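Long-range contact in deoxyuridine 5'-triphosphate nucleotidohydrolase (Entamoeba histolytica, PDB 3LQW), which probably hydrolyses dUTP to dUMP and diphosphate with magnesium, supplying the precursor of thymidine nucleotides and keeping uracil out of DNA: residues F56-E62 and N115-F121. Residues are numbered along the deposited sequence; the frame is centred on the assembly and turned at random. Where two conformers were deposited one is given.
Sequences FIIQPHE and NHSNEIF. With EDO (1,2-ethanediol), chain B.
The carboxamide of Asn115 is inserted between Ile58 and the bend of its own loop, illustrating how one buried amide can fix a turn and its neighbour together in the trimeric dUTPase β-fold. With CG anti to the backbone N (chi1 178°), Asn115 ND2 donates almost straight to Glu119 O at 2.8 Å and also reaches Ile58 O at 3.1 Å, this second bond arriving from above the carbonyl plane. Asn115 OD1 accepts from Ser117 N, an Asx turn; in one of two conformers, Ser117 OG also donates to Asn115 OD1 and accepts from Glu119 N, an ST turn. Ile58 O receives Phe121 N as well, one half of the antiparallel hydrogen-bonded pair that Ile58 makes with Phe121. Beside it, CG2 of Ile57 presses on CG2 of Ile120 at a tight 3.3 Å, and CE2 of Phe56 approaches the edge of the Phe121 ring. Beyond the strand, the type II turn from Gln59 to Glu62 sets Pro60 against the backbone of Asn118. His116 reaches toward the other two subunits. The His61 ring lies with one face under Ser117 O, and His61 NE2 donates in the ring plane to Asn118 OD1 at 2.9 Å.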
loop_
_atom_site.group_PDB
_atom_site.type_symbol
_atom_site.label_atom_id
_atom_site.label_comp_id
_atom_site.label_asym_id
_atom_site.label_seq_id
_atom_site.Cartn_x
_atom_site.Cartn_y
_atom_site.Cartn_z
ATOM N N PHE A 56 -14.339 19.693 2.636
ATOM C CA PHE A 56 -13.451 19.840 1.489
ATOM C C PHE A 56 -14.171 19.356 0.246
ATOM O O PHE A 56 -15.147 18.623 0.331
ATOM C CB PHE A 56 -12.109 19.095 1.683
ATOM C CG PHE A 56 -12.245 17.618 1.853
ATOM C CD1 PHE A 56 -12.462 17.059 3.104
ATOM C CD2 PHE A 56 -12.147 16.766 0.753
ATOM C CE1 PHE A 56 -12.608 15.713 3.273
ATOM C CE2 PHE A 56 -12.306 15.436 0.907
ATOM C CZ PHE A 56 -12.499 14.886 2.146
ATOM N N ILE A 57 -13.665 19.813 -0.894
ATOM C CA ILE A 57 -14.191 19.423 -2.197
ATOM C C ILE A 57 -13.019 18.982 -3.063
ATOM O O ILE A 57 -11.976 19.624 -3.098
ATOM C CB ILE A 57 -14.968 20.606 -2.877
ATOM C CG1 ILE A 57 -16.151 21.011 -1.997
ATOM C CG2 ILE A 57 -15.477 20.246 -4.229
ATOM C CD1 ILE A 57 -16.890 22.328 -2.421
ATOM N N ILE A 58 -13.163 17.855 -3.728
ATOM C CA ILE A 58 -12.156 17.375 -4.681
ATOM C C ILE A 58 -12.781 17.317 -6.064
ATOM O O ILE A 58 -13.747 16.592 -6.292
ATOM C CB ILE A 58 -11.581 15.988 -4.358
ATOM C CG1 ILE A 58 -11.360 15.798 -2.852
ATOM C CG2 ILE A 58 -10.265 15.805 -5.166
ATOM C CD1 ILE A 58 -10.727 14.458 -2.521
ATOM N N GLN A 59 -12.232 18.104 -6.980
ATOM C CA GLN A 59 -12.703 18.089 -8.353
ATOM C C GLN A 59 -12.397 16.750 -9.048
ATOM O O GLN A 59 -11.490 16.032 -8.623
ATOM C CB GLN A 59 -12.137 19.272 -9.128
ATOM C CG GLN A 59 -12.476 20.611 -8.569
ATOM C CD GLN A 59 -13.899 20.923 -8.659
ATOM O OE1 GLN A 59 -14.544 20.582 -9.653
ATOM N NE2 GLN A 59 -14.424 21.618 -7.654
ATOM N N PRO A 60 -13.137 16.431 -10.129
ATOM C CA PRO A 60 -12.873 15.194 -10.848
ATOM C C PRO A 60 -11.416 15.090 -11.297
ATOM O O PRO A 60 -10.875 16.053 -11.845
ATOM C CB PRO A 60 -13.822 15.290 -12.069
ATOM C CG PRO A 60 -14.722 16.404 -11.816
ATOM C CD PRO A 60 -14.237 17.225 -10.708
ATOM N N HIS A 61 -10.801 13.947 -11.069
ATOM C CA HIS A 61 -9.443 13.672 -11.511
ATOM C C HIS A 61 -8.431 14.613 -10.922
ATOM O O HIS A 61 -7.347 14.762 -11.474
ATOM C CB HIS A 61 -9.370 13.574 -13.050
ATOM C CG HIS A 61 -10.241 12.469 -13.591
ATOM N ND1 HIS A 61 -9.947 11.133 -13.395
ATOM C CD2 HIS A 61 -11.455 12.491 -14.217
ATOM C CE1 HIS A 61 -10.919 10.390 -13.894
ATOM N NE2 HIS A 61 -11.836 11.184 -14.396
ATOM N N GLU A 62 -8.699 15.137 -9.733
ATOM C CA GLU A 62 -7.777 15.966 -8.954
ATOM C C GLU A 62 -7.557 15.343 -7.592
ATOM O O GLU A 62 -8.006 14.227 -7.332
ATOM C CB GLU A 62 -8.312 17.401 -8.845
ATOM C CG GLU A 62 -8.369 18.094 -10.198
ATOM C CD GLU A 62 -8.613 19.600 -10.146
ATOM O OE1 GLU A 62 -8.700 20.173 -9.044
ATOM O OE2 GLU A 62 -8.760 20.177 -11.219
ATOM N N ASN A 115 -9.178 11.767 -6.391
ATOM C CA ASN A 115 -10.524 11.519 -6.900
ATOM C C ASN A 115 -10.415 11.034 -8.344
ATOM O O ASN A 115 -10.267 11.845 -9.260
ATOM C CB ASN A 115 -11.358 12.805 -6.837
ATOM C CG ASN A 115 -12.749 12.658 -7.392
ATOM O OD1 ASN A 115 -13.155 11.557 -7.806
ATOM N ND2 ASN A 115 -13.477 13.760 -7.426
ATOM N N HIS A 116 -10.439 9.733 -8.553
ATOM C CA HIS A 116 -10.307 9.209 -9.892
ATOM C C HIS A 116 -11.638 9.065 -10.650
ATOM O O HIS A 116 -11.701 8.436 -11.691
ATOM C CB HIS A 116 -9.544 7.886 -9.840
ATOM C CG HIS A 116 -8.125 8.026 -9.415
ATOM N ND1 HIS A 116 -7.285 8.965 -9.974
ATOM C CD2 HIS A 116 -7.388 7.325 -8.513
ATOM C CE1 HIS A 116 -6.089 8.831 -9.419
ATOM N NE2 HIS A 116 -6.115 7.849 -8.529
ATOM N N SER A 117 -12.670 9.710 -10.161
ATOM C CA SER A 117 -13.936 9.755 -10.875
ATOM C C SER A 117 -14.162 11.017 -11.703
ATOM O O SER A 117 -13.403 11.992 -11.627
ATOM C CB SER A 117 -15.070 9.628 -9.867
ATOM O OG SER A 117 -15.444 10.900 -9.374
ATOM N N ASN A 118 -15.278 11.012 -12.463
ATOM C CA ASN A 118 -15.730 12.194 -13.202
ATOM C C ASN A 118 -16.606 13.142 -12.403
ATOM O O ASN A 118 -17.069 14.149 -12.958
ATOM C CB ASN A 118 -16.480 11.765 -14.471
ATOM C CG ASN A 118 -15.607 11.080 -15.460
ATOM O OD1 ASN A 118 -14.458 11.499 -15.667
ATOM N ND2 ASN A 118 -16.144 10.068 -16.136
ATOM N N GLU A 119 -16.835 12.859 -11.123
ATOM C CA GLU A 119 -17.708 13.667 -10.273
ATOM C C GLU A 119 -16.962 14.367 -9.169
ATOM O O GLU A 119 -16.028 13.815 -8.603
ATOM C CB GLU A 119 -18.795 12.818 -9.651
ATOM C CG GLU A 119 -19.841 12.370 -10.646
ATOM C CD GLU A 119 -19.312 11.394 -11.645
ATOM O OE1 GLU A 119 -18.854 10.322 -11.234
ATOM O OE2 GLU A 119 -19.377 11.673 -12.871
ATOM N N ILE A 120 -17.409 15.553 -8.797
ATOM C CA ILE A 120 -16.911 16.247 -7.607
ATOM C C ILE A 120 -17.172 15.376 -6.380
ATOM O O ILE A 120 -18.262 14.806 -6.243
ATOM C CB ILE A 120 -17.598 17.621 -7.430
ATOM C CG1 ILE A 120 -17.249 18.550 -8.573
ATOM C CG2 ILE A 120 -17.296 18.239 -6.078
ATOM C CD1 ILE A 120 -18.179 19.771 -8.686
ATOM N N PHE A 121 -16.183 15.269 -5.495
ATOM C CA PHE A 121 -16.330 14.594 -4.228
ATOM C C PHE A 121 -16.453 15.638 -3.117
ATOM O O PHE A 121 -15.577 16.477 -2.957
ATOM C CB PHE A 121 -15.110 13.700 -3.941
ATOM C CG PHE A 121 -15.229 12.963 -2.625
ATOM C CD1 PHE A 121 -16.065 11.853 -2.521
ATOM C CD2 PHE A 121 -14.561 13.399 -1.511
ATOM C CE1 PHE A 121 -16.186 11.166 -1.335
ATOM C CE2 PHE A 121 -14.702 12.731 -0.306
ATOM C CZ PHE A 121 -15.507 11.597 -0.237
HETATM C C1 EDO B . -17.578 7.571 -13.200
HETATM O O1 EDO B . -17.445 8.955 -12.953
HETATM C C2 EDO B . -16.393 7.159 -14.060
HETATM O O2 EDO B . -15.164 7.502 -13.408
HETATM O O HOH W 1 -7.597 10.059 -12.476
#